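Local structure of cytosol aminopeptidase (Staphylococcus aureus subsp. aureus, 3KZW) at residues 246-254 and 367-378; 357-366 and 447-455. The protein probably removes N-terminal amino acids from peptides as a hexameric, metal-dependent cytosol (leucyl) aminopeptidase. All coordinates share one frame; numbering follows the deposited sequence.

Contact 1: residues 246-254 and 367-378; sequences GFGLLQAVG and EGRLVLADAVFY
Leu-249 fits the hollow formed by Leu-370, Ala-373 and Asp-374, and so marks the middle of a nearly antiparallel helix pair. The axes of 248-254 and 368-378 approach to 7.8 Å with their directions 150° apart. With CG beside the backbone N (chi1 -61°), Leu-249 places CD1 between the Leu-370 carbonyl and the methyl of Ala-373, 3.7 Å from Ala-373 CB, while the side chains of Leu-249 and Leu-370 cross at about a right angle, CD2 against CD2. One turn on, Val-253 makes the second bump. Its CG2 lies 3.8 Å from Val-371 CG1 and also meets Leu-370 CD1; CG1 rests on Glu-367 CB, before that acidic chain bends away. Leu-250 closes the flank, its CD1 against the same Val-371 methyl.

The reverse fit is polar. Asp-374 rises from the longer helix to the first turn of the shorter one, where OD2 accepts Leu-250 N at 3.1 Å, from above the carboxylate plane, and Leu-249 N at 2.9 Å in a weak, bent bond. OD1 takes the backbone N of Leu-354, so both oxygens of this buried group are used; the partial positive charge of the helix start would probably favour the carboxylate. Beyond it, the rim of the Phe-247 ring at CZ meets Tyr-378 CD1 at 3.7 Å, the ring planes inclined at 58°. Helix 368-378 lies on strand 328-338 of the central mixed sheet through Val-371 and Tyr-378, and 248-254 packs on that helix, as in the layered alpha/beta catalytic domain of leucyl aminopeptidases.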
ATOM      1  N   GLY A 246     -15.909 -29.269 -25.410  1.00  2.66           N
ATOM      2  CA  GLY A 246     -16.596 -28.337 -24.520  1.00  2.62           C
ATOM      3  C   GLY A 246     -15.953 -28.086 -23.170  1.00  2.64           C
ATOM      4  O   GLY A 246     -16.648 -27.748 -22.211  1.00  2.63           O
ATOM      5  N   PHE A 247     -14.630 -28.240 -23.092  1.00  2.66           N
ATOM      6  CA  PHE A 247     -13.873 -27.921 -21.878  1.00  2.62           C
ATOM      7  C   PHE A 247     -13.659 -26.411 -21.773  1.00  2.64           C
ATOM      8  O   PHE A 247     -12.528 -25.925 -21.816  1.00  2.67           O
ATOM      9  CB  PHE A 247     -12.529 -28.656 -21.870  1.00  2.64           C
ATOM     10  CG  PHE A 247     -12.632 -30.117 -21.542  1.00  2.65           C
ATOM     11  CD1 PHE A 247     -12.937 -31.053 -22.529  1.00  2.70           C
ATOM     12  CD2 PHE A 247     -12.408 -30.562 -20.245  1.00  2.64           C
ATOM     13  CE1 PHE A 247     -13.025 -32.410 -22.228  1.00  2.67           C
ATOM     14  CE2 PHE A 247     -12.493 -31.913 -19.930  1.00  2.64           C
ATOM     15  CZ  PHE A 247     -12.803 -32.841 -20.924  1.00  2.64           C
ATOM     16  N   GLY A 248     -14.763 -25.682 -21.626  1.00  2.66           N
ATOM     17  CA  GLY A 248     -14.774 -24.220 -21.694  1.00  2.64           C
ATOM     18  C   GLY A 248     -13.924 -23.486 -20.676  1.00  2.67           C
ATOM     19  O   GLY A 248     -13.275 -22.494 -21.013  1.00  2.69           O
ATOM     20  N   LEU A 249     -13.928 -23.969 -19.434  1.00  2.65           N
ATOM     21  CA  LEU A 249     -13.178 -23.330 -18.357  1.00  2.62           C
ATOM     22  C   LEU A 249     -11.673 -23.543 -18.500  1.00  2.66           C
ATOM     23  O   LEU A 249     -10.894 -22.610 -18.305  1.00  2.70           O
ATOM     24  CB  LEU A 249     -13.664 -23.810 -16.987  1.00  2.65           C
ATOM     25  CG  LEU A 249     -15.127 -23.558 -16.601  1.00  2.62           C
ATOM     26  CD1 LEU A 249     -15.384 -24.038 -15.186  1.00  2.59           C
ATOM     27  CD2 LEU A 249     -15.517 -22.093 -16.739  1.00  2.64           C
ATOM     28  N   LEU A 250     -11.274 -24.765 -18.849  1.00  2.66           N
ATOM     29  CA  LEU A 250      -9.868 -25.084 -19.101  1.00  2.64           C
ATOM     30  C   LEU A 250      -9.333 -24.301 -20.301  1.00  2.65           C
ATOM     31  O   LEU A 250      -8.183 -23.856 -20.298  1.00  2.65           O
ATOM     32  CB  LEU A 250      -9.679 -26.595 -19.299  1.00  2.64           C
ATOM     33  CG  LEU A 250      -8.289 -27.165 -19.621  1.00  2.62           C
ATOM     34  CD1 LEU A 250      -7.230 -26.746 -18.601  1.00  2.61           C
ATOM     35  CD2 LEU A 250      -8.355 -28.677 -19.727  1.00  2.55           C
ATOM     36  N   GLN A 251     -10.179 -24.139 -21.320  1.00  2.67           N
ATOM     37  CA  GLN A 251      -9.863 -23.322 -22.494  1.00  2.65           C
ATOM     38  C   GLN A 251      -9.642 -21.865 -22.094  1.00  2.66           C
ATOM     39  O   GLN A 251      -8.651 -21.252 -22.488  1.00  2.70           O
ATOM     40  CB  GLN A 251     -10.983 -23.420 -23.533  1.00  2.60           C
ATOM     41  CG  GLN A 251     -10.815 -22.485 -24.725  1.00  2.60           C
ATOM     42  CD  GLN A 251     -12.091 -22.302 -25.523  1.00  2.66           C
ATOM     43  OE1 GLN A 251     -13.193 -22.518 -25.021  1.00  2.72           O
ATOM     44  NE2 GLN A 251     -11.946 -21.894 -26.776  1.00  2.64           N
ATOM     45  N   ALA A 252     -10.570 -21.334 -21.301  1.00  2.65           N
ATOM     46  CA  ALA A 252     -10.533 -19.946 -20.843  1.00  2.67           C
ATOM     47  C   ALA A 252      -9.253 -19.597 -20.084  1.00  2.66           C
ATOM     48  O   ALA A 252      -8.673 -18.536 -20.303  1.00  2.67           O
ATOM     49  CB  ALA A 252     -11.754 -19.649 -19.984  1.00  2.64           C
ATOM     50  N   VAL A 253      -8.823 -20.497 -19.203  1.00  2.66           N
ATOM     51  CA  VAL A 253      -7.643 -20.284 -18.371  1.00  2.63           C
ATOM     52  C   VAL A 253      -6.351 -20.321 -19.189  1.00  2.65           C
ATOM     53  O   VAL A 253      -5.454 -19.503 -18.976  1.00  2.73           O
ATOM     54  CB  VAL A 253      -7.586 -21.308 -17.209  1.00  2.62           C
ATOM     55  CG1 VAL A 253      -6.277 -21.199 -16.434  1.00  2.65           C
ATOM     56  CG2 VAL A 253      -8.763 -21.108 -16.267  1.00  2.61           C
ATOM     57  N   GLY A 254      -6.271 -21.252 -20.136  1.00  2.64           N
ATOM     58  CA  GLY A 254      -5.024 -21.516 -20.850  1.00  2.65           C
ATOM     59  C   GLY A 254      -4.817 -20.840 -22.190  1.00  2.66           C
ATOM     60  O   GLY A 254      -3.731 -20.947 -22.764  1.00  2.70           O
ATOM     61  N   GLU A 367      -7.827 -19.179 -10.871  1.00  2.71           N
ATOM     62  CA  GLU A 367      -7.818 -20.025 -12.067  1.00  2.71           C
ATOM     63  C   GLU A 367      -7.905 -21.519 -11.737  1.00  2.76           C
ATOM     64  O   GLU A 367      -8.404 -22.311 -12.541  1.00  2.78           O
ATOM     65  CB  GLU A 367      -6.581 -19.724 -12.934  1.00  2.67           C
ATOM     66  CG  GLU A 367      -5.275 -20.439 -12.540  1.00  2.65           C
ATOM     67  CD  GLU A 367      -4.691 -19.998 -11.194  1.00  2.88           C
ATOM     68  OE1 GLU A 367      -4.843 -18.820 -10.804  1.00  2.74           O
ATOM     69  OE2 GLU A 367      -4.051 -20.842 -10.528  1.00  3.06           O
ATOM     70  N   GLY A 368      -7.427 -21.887 -10.550  1.00  2.73           N
ATOM     71  CA  GLY A 368      -7.349 -23.283 -10.138  1.00  2.67           C
ATOM     72  C   GLY A 368      -8.701 -23.955 -10.057  1.00  2.67           C
ATOM     73  O   GLY A 368      -8.893 -25.043 -10.597  1.00  2.71           O
ATOM     74  N   ARG A 369      -9.643 -23.300  -9.383  1.00  2.64           N
ATOM     75  CA  ARG A 369     -10.998 -23.826  -9.228  1.00  2.62           C
ATOM     76  C   ARG A 369     -11.717 -23.995 -10.571  1.00  2.67           C
ATOM     77  O   ARG A 369     -12.600 -24.842 -10.707  1.00  2.69           O
ATOM     78  CB  ARG A 369     -11.818 -22.946  -8.274  1.00  2.61           C
ATOM     79  CG  ARG A 369     -12.045 -21.514  -8.749  1.00  2.62           C
ATOM     80  CD  ARG A 369     -12.448 -20.602  -7.605  1.00  2.60           C
ATOM     81  NE  ARG A 369     -11.304 -20.218  -6.778  1.00  2.59           N
ATOM     82  CZ  ARG A 369     -11.360 -19.371  -5.753  1.00  2.61           C
ATOM     83  NH1 ARG A 369     -12.508 -18.803  -5.407  1.00  2.64           N
ATOM     84  NH2 ARG A 369     -10.262 -19.090  -5.068  1.00  2.54           N
ATOM     85  N   LEU A 370     -11.324 -23.190 -11.558  1.00  2.72           N
ATOM     86  CA  LEU A 370     -11.909 -23.256 -12.895  1.00  2.68           C
ATOM     87  C   LEU A 370     -11.482 -24.517 -13.642  1.00  2.69           C
ATOM     88  O   LEU A 370     -12.327 -25.228 -14.184  1.00  2.74           O
ATOM     89  CB  LEU A 370     -11.561 -22.007 -13.711  1.00  2.67           C
ATOM     90  CG  LEU A 370     -12.134 -20.663 -13.242  1.00  2.68           C
ATOM     91  CD1 LEU A 370     -11.466 -19.518 -13.982  1.00  2.62           C
ATOM     92  CD2 LEU A 370     -13.652 -20.597 -13.407  1.00  2.56           C
ATOM     93  N   VAL A 371     -10.180 -24.796 -13.659  1.00  2.63           N
ATOM     94  CA  VAL A 371      -9.670 -25.983 -14.346  1.00  2.63           C
ATOM     95  C   VAL A 371     -10.056 -27.276 -13.624  1.00  2.68           C
ATOM     96  O   VAL A 371     -10.270 -28.306 -14.266  1.00  2.73           O
ATOM     97  CB  VAL A 371      -8.137 -25.925 -14.617  1.00  2.65           C
ATOM     98  CG1 VAL A 371      -7.785 -24.701 -15.453  1.00  2.61           C
ATOM     99  CG2 VAL A 371      -7.324 -25.957 -13.324  1.00  2.64           C
ATOM    100  N   LEU A 372     -10.157 -27.210 -12.296  1.00  2.68           N
ATOM    101  CA  LEU A 372     -10.588 -28.349 -11.491  1.00  2.65           C
ATOM    102  C   LEU A 372     -12.048 -28.680 -11.761  1.00  2.70           C
ATOM    103  O   LEU A 372     -12.421 -29.850 -11.813  1.00  2.78           O
ATOM    104  CB  LEU A 372     -10.382 -28.079  -9.998  1.00  2.64           C
ATOM    105  CG  LEU A 372      -8.960 -28.149  -9.432  1.00  2.65           C
ATOM    106  CD1 LEU A 372      -8.908 -27.483  -8.069  1.00  2.64           C
ATOM    107  CD2 LEU A 372      -8.448 -29.587  -9.352  1.00  2.61           C
ATOM    108  N   ALA A 373     -12.863 -27.643 -11.938  1.00  2.69           N
ATOM    109  CA  ALA A 373     -14.288 -27.801 -12.218  1.00  2.66           C
ATOM    110  C   ALA A 373     -14.541 -28.664 -13.456  1.00  2.69           C
ATOM    111  O   ALA A 373     -15.361 -29.584 -13.418  1.00  2.70           O
ATOM    112  CB  ALA A 373     -14.946 -26.443 -12.370  1.00  2.66           C
ATOM    113  N   ASP A 374     -13.829 -28.362 -14.544  1.00  2.68           N
ATOM    114  CA  ASP A 374     -13.936 -29.130 -15.784  1.00  2.66           C
ATOM    115  C   ASP A 374     -13.391 -30.544 -15.610  1.00  2.68           C
ATOM    116  O   ASP A 374     -13.954 -31.502 -16.142  1.00  2.77           O
ATOM    117  CB  ASP A 374     -13.213 -28.415 -16.933  1.00  2.66           C
ATOM    118  CG  ASP A 374     -14.098 -27.394 -17.651  1.00  2.69           C
ATOM    119  OD1 ASP A 374     -15.291 -27.253 -17.304  1.00  2.73           O
ATOM    120  OD2 ASP A 374     -13.593 -26.731 -18.581  1.00  2.61           O
ATOM    121  N   ALA A 375     -12.304 -30.665 -14.853  1.00  2.63           N
ATOM    122  CA  ALA A 375     -11.665 -31.954 -14.614  1.00  2.61           C
ATOM    123  C   ALA A 375     -12.509 -32.861 -13.714  1.00  2.65           C
ATOM    124  O   ALA A 375     -12.607 -34.065 -13.960  1.00  2.65           O
ATOM    125  CB  ALA A 375     -10.273 -31.754 -14.032  1.00  2.59           C
ATOM    126  N   VAL A 376     -13.117 -32.277 -12.680  1.00  2.65           N
ATOM    127  CA  VAL A 376     -13.968 -33.022 -11.749  1.00  2.66           C
ATOM    128  C   VAL A 376     -15.213 -33.554 -12.460  1.00  2.68           C
ATOM    129  O   VAL A 376     -15.580 -34.721 -12.288  1.00  2.72           O
ATOM    130  CB  VAL A 376     -14.348 -32.181 -10.494  1.00  2.64           C
ATOM    131  CG1 VAL A 376     -15.520 -32.799  -9.745  1.00  2.55           C
ATOM    132  CG2 VAL A 376     -13.153 -32.043  -9.563  1.00  2.63           C
ATOM    133  N   PHE A 377     -15.845 -32.704 -13.269  1.00  2.65           N
ATOM    134  CA  PHE A 377     -17.022 -33.106 -14.037  1.00  2.63           C
ATOM    135  C   PHE A 377     -16.688 -34.234 -15.010  1.00  2.64           C
ATOM    136  O   PHE A 377     -17.467 -35.176 -15.167  1.00  2.67           O
ATOM    137  CB  PHE A 377     -17.640 -31.915 -14.779  1.00  2.62           C
ATOM    138  CG  PHE A 377     -18.980 -32.215 -15.389  1.00  2.61           C
ATOM    139  CD1 PHE A 377     -20.138 -32.178 -14.614  1.00  2.66           C
ATOM    140  CD2 PHE A 377     -19.087 -32.547 -16.736  1.00  2.67           C
ATOM    141  CE1 PHE A 377     -21.385 -32.467 -15.173  1.00  2.58           C
ATOM    142  CE2 PHE A 377     -20.333 -32.838 -17.304  1.00  2.68           C
ATOM    143  CZ  PHE A 377     -21.481 -32.796 -16.520  1.00  2.54           C
ATOM    144  N   TYR A 378     -15.527 -34.133 -15.652  1.00  2.66           N
ATOM    145  CA  TYR A 378     -15.042 -35.176 -16.553  1.00  2.64           C
ATOM    146  C   TYR A 378     -14.738 -36.474 -15.806  1.00  2.65           C
ATOM    147  O   TYR A 378     -15.034 -37.560 -16.299  1.00  2.68           O
ATOM    148  CB  TYR A 378     -13.808 -34.696 -17.323  1.00  2.64           C
ATOM    149  CG  TYR A 378     -13.189 -35.747 -18.219  1.00  2.62           C
ATOM    150  CD1 TYR A 378     -13.791 -36.107 -19.427  1.00  2.64           C
ATOM    151  CD2 TYR A 378     -11.997 -36.377 -17.864  1.00  2.66           C
ATOM    152  CE1 TYR A 378     -13.226 -37.073 -20.253  1.00  2.66           C
ATOM    153  CE2 TYR A 378     -11.422 -37.344 -18.683  1.00  2.69           C
ATOM    154  CZ  TYR A 378     -12.042 -37.685 -19.875  1.00  2.75           C
ATOM    155  OH  TYR A 378     -11.478 -38.637 -20.687  1.00  2.79           O
TER

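Contact 2: residues 357-366 and 447-455; sequences ETVEVMNTDA and SDIADLVNH
Asn-363 lies over one face of the His-455 imidazole, its amide plane perpendicular to the ring. CB makes a CH-pi contact 3.8 Å from the ring centroid, and ND2 stands above the ring toward its rim. Upstream of this pair the segments run side by side as short parallel strands, the edge pairing of a three-stranded sheet. The second flat group, the amide of Asn-454, is gripped at both ends: ND2 donates to Asn-363 O at 3.0 Å, nearly in the amide plane, and to Ala-366 O, where it arrives above the carbonyl plane. At its other end OD1 accepts Met-362 N at 2.8 Å. All three bonds fix its rotation; the two from ND2 tie it to the NTDAEGR signature of the cytosol aminopeptidase family, which begins at Asn-363. There an Asx turn, with Asp-365 N donating to Asn-363 OD1, accompanies a type I turn, and Ala-366 N and Asn-454 ND2 reach Asn-363 O from opposite faces of its plane.

Within the strands, Glu-360 N donates to Leu-452 O, and Glu-360 O takes Asn-454 N. Val-359 and Leu-452 share one face, Glu-360 and Val-453 the other. At the start of the pairing, Leu-452 N donates to Thr-358 O, and Thr-358 and Asp-451 exchange bonds: Thr-358 N meets Asp-451 OD2 on its anti side at 3.0 Å, and Asp-451 N donates to Thr-358 OG1. Both side chains are also bonded to the second subunit, through Tyr-165 O and Ser-167 OG of that chain. The Glu-360 chain, extended with CG anti to the backbone N (chi1 -177°), passes Ile-449 CG2 to Ser-447. Ser-447 OG accepts from Ile-449 N and Ala-450 N and donates to Glu-360 OE1 at 2.8 Å, from 55° out of the carboxylate plane.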
ATOM      1  N   GLU A 357     -23.038 -25.365 -17.434  1.00  2.65           N
ATOM      2  CA  GLU A 357     -23.330 -24.189 -16.618  1.00  2.65           C
ATOM      3  C   GLU A 357     -22.461 -23.006 -17.031  1.00  2.65           C
ATOM      4  O   GLU A 357     -21.321 -23.184 -17.469  1.00  2.67           O
ATOM      5  CB  GLU A 357     -23.103 -24.502 -15.137  1.00  2.63           C
ATOM      6  CG  GLU A 357     -24.090 -25.495 -14.551  1.00  2.68           C
ATOM      7  CD  GLU A 357     -23.682 -25.982 -13.174  1.00  2.86           C
ATOM      8  OE1 GLU A 357     -22.628 -26.653 -13.066  1.00  2.85           O
ATOM      9  OE2 GLU A 357     -24.424 -25.702 -12.203  1.00  2.84           O
ATOM     10  N   THR A 358     -23.006 -21.802 -16.888  1.00  2.62           N
ATOM     11  CA  THR A 358     -22.265 -20.577 -17.182  1.00  2.63           C
ATOM     12  C   THR A 358     -21.547 -20.050 -15.944  1.00  2.64           C
ATOM     13  O   THR A 358     -22.107 -20.039 -14.846  1.00  2.63           O
ATOM     14  CB  THR A 358     -23.177 -19.470 -17.749  1.00  2.63           C
ATOM     15  OG1 THR A 358     -24.291 -19.270 -16.872  1.00  2.60           O
ATOM     16  CG2 THR A 358     -23.681 -19.844 -19.136  1.00  2.57           C
ATOM     17  N   VAL A 359     -20.301 -19.619 -16.136  1.00  2.63           N
ATOM     18  CA  VAL A 359     -19.458 -19.131 -15.046  1.00  2.63           C
ATOM     19  C   VAL A 359     -18.950 -17.726 -15.356  1.00  2.60           C
ATOM     20  O   VAL A 359     -18.319 -17.504 -16.389  1.00  2.58           O
ATOM     21  CB  VAL A 359     -18.246 -20.075 -14.788  1.00  2.61           C
ATOM     22  CG1 VAL A 359     -17.375 -19.547 -13.650  1.00  2.56           C
ATOM     23  CG2 VAL A 359     -18.717 -21.492 -14.483  1.00  2.57           C
ATOM     24  N   GLU A 360     -19.241 -16.781 -14.466  1.00  2.60           N
ATOM     25  CA  GLU A 360     -18.678 -15.438 -14.555  1.00  2.59           C
ATOM     26  C   GLU A 360     -17.342 -15.408 -13.824  1.00  2.62           C
ATOM     27  O   GLU A 360     -17.259 -15.778 -12.651  1.00  2.67           O
ATOM     28  CB  GLU A 360     -19.635 -14.402 -13.960  1.00  2.60           C
ATOM     29  CG  GLU A 360     -19.142 -12.956 -14.071  1.00  2.63           C
ATOM     30  CD  GLU A 360     -20.024 -11.955 -13.333  1.00  2.79           C
ATOM     31  OE1 GLU A 360     -20.596 -12.305 -12.277  1.00  2.81           O
ATOM     32  OE2 GLU A 360     -20.142 -10.804 -13.812  1.00  2.77           O
ATOM     33  N   VAL A 361     -16.298 -14.978 -14.527  1.00  2.61           N
ATOM     34  CA  VAL A 361     -14.969 -14.869 -13.941  1.00  2.61           C
ATOM     35  C   VAL A 361     -14.762 -13.445 -13.440  1.00  2.62           C
ATOM     36  O   VAL A 361     -14.744 -12.503 -14.228  1.00  2.67           O
ATOM     37  CB  VAL A 361     -13.860 -15.259 -14.952  1.00  2.62           C
ATOM     38  CG1 VAL A 361     -12.476 -15.020 -14.362  1.00  2.64           C
ATOM     39  CG2 VAL A 361     -14.010 -16.716 -15.375  1.00  2.61           C
ATOM     40  N   MET A 362     -14.620 -13.295 -12.125  1.00  2.64           N
ATOM     41  CA  MET A 362     -14.393 -11.981 -11.518  1.00  2.67           C
ATOM     42  C   MET A 362     -12.950 -11.779 -11.053  1.00  2.67           C
ATOM     43  O   MET A 362     -12.538 -10.656 -10.755  1.00  2.67           O
ATOM     44  CB  MET A 362     -15.367 -11.746 -10.361  1.00  2.68           C
ATOM     45  CG  MET A 362     -16.819 -11.568 -10.796  1.00  2.86           C
ATOM     46  SD  MET A 362     -17.085 -10.250 -12.012  1.00  3.79           S
ATOM     47  CE  MET A 362     -16.920  -8.785 -10.985  1.00  3.03           C
ATOM     48  N   ASN A 363     -12.194 -12.874 -11.000  1.00  2.66           N
ATOM     49  CA  ASN A 363     -10.795 -12.858 -10.593  1.00  2.65           C
ATOM     50  C   ASN A 363     -10.043 -13.943 -11.359  1.00  2.65           C
ATOM     51  O   ASN A 363     -10.292 -15.136 -11.167  1.00  2.66           O
ATOM     52  CB  ASN A 363     -10.694 -13.074  -9.077  1.00  2.70           C
ATOM     53  CG  ASN A 363      -9.264 -12.993  -8.545  1.00  2.80           C
ATOM     54  OD1 ASN A 363      -8.302 -12.811  -9.290  1.00  2.83           O
ATOM     55  ND2 ASN A 363      -9.130 -13.135  -7.233  1.00  2.89           N
ATOM     56  N   THR A 364      -9.133 -13.523 -12.234  1.00  2.61           N
ATOM     57  CA  THR A 364      -8.383 -14.460 -13.077  1.00  2.65           C
ATOM     58  C   THR A 364      -7.293 -15.211 -12.306  1.00  2.67           C
ATOM     59  O   THR A 364      -6.737 -16.191 -12.806  1.00  2.73           O
ATOM     60  CB  THR A 364      -7.765 -13.767 -14.319  1.00  2.68           C
ATOM     61  OG1 THR A 364      -6.873 -12.729 -13.900  1.00  2.77           O
ATOM     62  CG2 THR A 364      -8.854 -13.177 -15.213  1.00  2.62           C
ATOM     63  N   ASP A 365      -6.996 -14.753 -11.092  1.00  2.65           N
ATOM     64  CA  ASP A 365      -6.039 -15.431 -10.222  1.00  2.65           C
ATOM     65  C   ASP A 365      -6.704 -16.594  -9.475  1.00  2.63           C
ATOM     66  O   ASP A 365      -6.029 -17.403  -8.832  1.00  2.66           O
ATOM     67  CB  ASP A 365      -5.396 -14.438  -9.246  1.00  2.69           C
ATOM     68  CG  ASP A 365      -4.110 -14.970  -8.620  1.00  2.78           C
ATOM     69  OD1 ASP A 365      -3.601 -16.025  -9.068  1.00  2.91           O
ATOM     70  OD2 ASP A 365      -3.605 -14.327  -7.674  1.00  2.83           O
ATOM     71  N   ALA A 366      -8.028 -16.670  -9.568  1.00  2.61           N
ATOM     72  CA  ALA A 366      -8.775 -17.827  -9.094  1.00  2.60           C
ATOM     73  C   ALA A 366      -8.948 -18.825 -10.244  1.00  2.66           C
ATOM     74  O   ALA A 366     -10.063 -19.260 -10.550  1.00  2.71           O
ATOM     75  CB  ALA A 366     -10.120 -17.396  -8.534  1.00  2.57           C
ATOM     76  N   SER A 447     -24.055 -14.430  -8.831  1.00  2.67           N
ATOM     77  CA  SER A 447     -23.700 -13.704 -10.041  1.00  2.63           C
ATOM     78  C   SER A 447     -24.949 -13.058 -10.616  1.00  2.67           C
ATOM     79  O   SER A 447     -26.021 -13.667 -10.629  1.00  2.71           O
ATOM     80  CB  SER A 447     -23.084 -14.640 -11.075  1.00  2.61           C
ATOM     81  OG  SER A 447     -22.829 -13.950 -12.287  1.00  2.63           O
ATOM     82  N   ASP A 448     -24.806 -11.824 -11.092  1.00  2.68           N
ATOM     83  CA  ASP A 448     -25.925 -11.093 -11.679  1.00  2.67           C
ATOM     84  C   ASP A 448     -26.203 -11.523 -13.116  1.00  2.66           C
ATOM     85  O   ASP A 448     -27.234 -11.165 -13.686  1.00  2.73           O
ATOM     86  CB  ASP A 448     -25.672  -9.582 -11.623  1.00  2.69           C
ATOM     87  CG  ASP A 448     -25.691  -9.031 -10.200  1.00  2.92           C
ATOM     88  OD1 ASP A 448     -26.514  -9.501  -9.377  1.00  2.98           O
ATOM     89  OD2 ASP A 448     -24.887  -8.115  -9.907  1.00  2.93           O
ATOM     90  N   ILE A 449     -25.291 -12.305 -13.688  1.00  2.64           N
ATOM     91  CA  ILE A 449     -25.355 -12.654 -15.106  1.00  2.63           C
ATOM     92  C   ILE A 449     -25.305 -14.168 -15.382  1.00  2.62           C
ATOM     93  O   ILE A 449     -26.091 -14.679 -16.183  1.00  2.64           O
ATOM     94  CB  ILE A 449     -24.280 -11.872 -15.919  1.00  2.62           C
ATOM     95  CG1 ILE A 449     -24.384 -12.177 -17.415  1.00  2.67           C
ATOM     96  CG2 ILE A 449     -22.869 -12.134 -15.372  1.00  2.66           C
ATOM     97  CD1 ILE A 449     -23.650 -11.186 -18.291  1.00  2.70           C
ATOM     98  N   ALA A 450     -24.404 -14.876 -14.706  1.00  2.60           N
ATOM     99  CA  ALA A 450     -24.188 -16.299 -14.965  1.00  2.61           C
ATOM    100  C   ALA A 450     -24.786 -17.198 -13.883  1.00  2.62           C
ATOM    101  O   ALA A 450     -25.293 -16.712 -12.873  1.00  2.63           O
ATOM    102  CB  ALA A 450     -22.694 -16.581 -15.135  1.00  2.61           C
ATOM    103  N   ASP A 451     -24.729 -18.510 -14.113  1.00  2.65           N
ATOM    104  CA  ASP A 451     -25.163 -19.504 -13.128  1.00  2.64           C
ATOM    105  C   ASP A 451     -24.256 -19.491 -11.905  1.00  2.65           C
ATOM    106  O   ASP A 451     -24.729 -19.617 -10.775  1.00  2.70           O
ATOM    107  CB  ASP A 451     -25.170 -20.912 -13.737  1.00  2.64           C
ATOM    108  CG  ASP A 451     -26.188 -21.068 -14.855  1.00  2.65           C
ATOM    109  OD1 ASP A 451     -27.325 -20.580 -14.708  1.00  2.82           O
ATOM    110  OD2 ASP A 451     -25.857 -21.698 -15.880  1.00  2.62           O
ATOM    111  N   LEU A 452     -22.953 -19.345 -12.145  1.00  2.63           N
ATOM    112  CA  LEU A 452     -21.950 -19.371 -11.081  1.00  2.63           C
ATOM    113  C   LEU A 452     -20.949 -18.221 -11.193  1.00  2.62           C
ATOM    114  O   LEU A 452     -20.760 -17.644 -12.266  1.00  2.58           O
ATOM    115  CB  LEU A 452     -21.203 -20.711 -11.075  1.00  2.60           C
ATOM    116  CG  LEU A 452     -21.997 -22.002 -10.842  1.00  2.60           C
ATOM    117  CD1 LEU A 452     -21.188 -23.208 -11.280  1.00  2.64           C
ATOM    118  CD2 LEU A 452     -22.445 -22.143  -9.393  1.00  2.58           C
ATOM    119  N   VAL A 453     -20.324 -17.894 -10.065  1.00  2.62           N
ATOM    120  CA  VAL A 453     -19.248 -16.907 -10.008  1.00  2.63           C
ATOM    121  C   VAL A 453     -18.024 -17.560  -9.352  1.00  2.66           C
ATOM    122  O   VAL A 453     -18.174 -18.408  -8.465  1.00  2.70           O
ATOM    123  CB  VAL A 453     -19.698 -15.602  -9.280  1.00  2.59           C
ATOM    124  CG1 VAL A 453     -19.891 -15.823  -7.776  1.00  2.62           C
ATOM    125  CG2 VAL A 453     -18.723 -14.466  -9.542  1.00  2.60           C
ATOM    126  N   ASN A 454     -16.825 -17.188  -9.798  1.00  2.60           N
ATOM    127  CA  ASN A 454     -15.608 -17.865  -9.343  1.00  2.64           C
ATOM    128  C   ASN A 454     -14.895 -17.192  -8.166  1.00  2.67           C
ATOM    129  O   ASN A 454     -13.870 -17.687  -7.690  1.00  2.71           O
ATOM    130  CB  ASN A 454     -14.635 -18.100 -10.514  1.00  2.61           C
ATOM    131  CG  ASN A 454     -13.741 -16.900 -10.800  1.00  2.68           C
ATOM    132  OD1 ASN A 454     -14.187 -15.751 -10.788  1.00  2.68           O
ATOM    133  ND2 ASN A 454     -12.468 -17.169 -11.070  1.00  2.61           N
ATOM    134  N   HIS A 455     -15.436 -16.072  -7.695  1.00  2.65           N
ATOM    135  CA  HIS A 455     -14.774 -15.297  -6.648  1.00  2.74           C
ATOM    136  C   HIS A 455     -15.751 -14.498  -5.794  1.00  2.80           C
ATOM    137  O   HIS A 455     -16.734 -13.953  -6.300  1.00  2.87           O
ATOM    138  CB  HIS A 455     -13.734 -14.359  -7.269  1.00  2.71           C
ATOM    139  CG  HIS A 455     -12.817 -13.715  -6.274  1.00  2.86           C
ATOM    140  ND1 HIS A 455     -12.845 -12.362  -6.005  1.00  2.87           N
ATOM    141  CD2 HIS A 455     -11.835 -14.233  -5.495  1.00  2.85           C
ATOM    142  CE1 HIS A 455     -11.924 -12.077  -5.099  1.00  2.90           C
ATOM    143  NE2 HIS A 455     -11.300 -13.196  -4.771  1.00  2.84           N
TER

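Following the chain, 246-254 comes first, and contact 1 closes when the helix at 367-378 returns to it more than a hundred residues later. The strand segment 357-366 lies within that excursion and runs straight into the helix, yet its own partner, 447-455, arrives only after the helix has passed. The two closures therefore cross. Their meeting place is compact: Val-359 of contact 2 packs against Leu-249 and Leu-370 of contact 1, and Arg-369 NH1 gives a weak hydrogen bond to Asn-454 O. Together they tie the helix pair to the small three-stranded sheet, and both segments of contact 2 also border a second subunit.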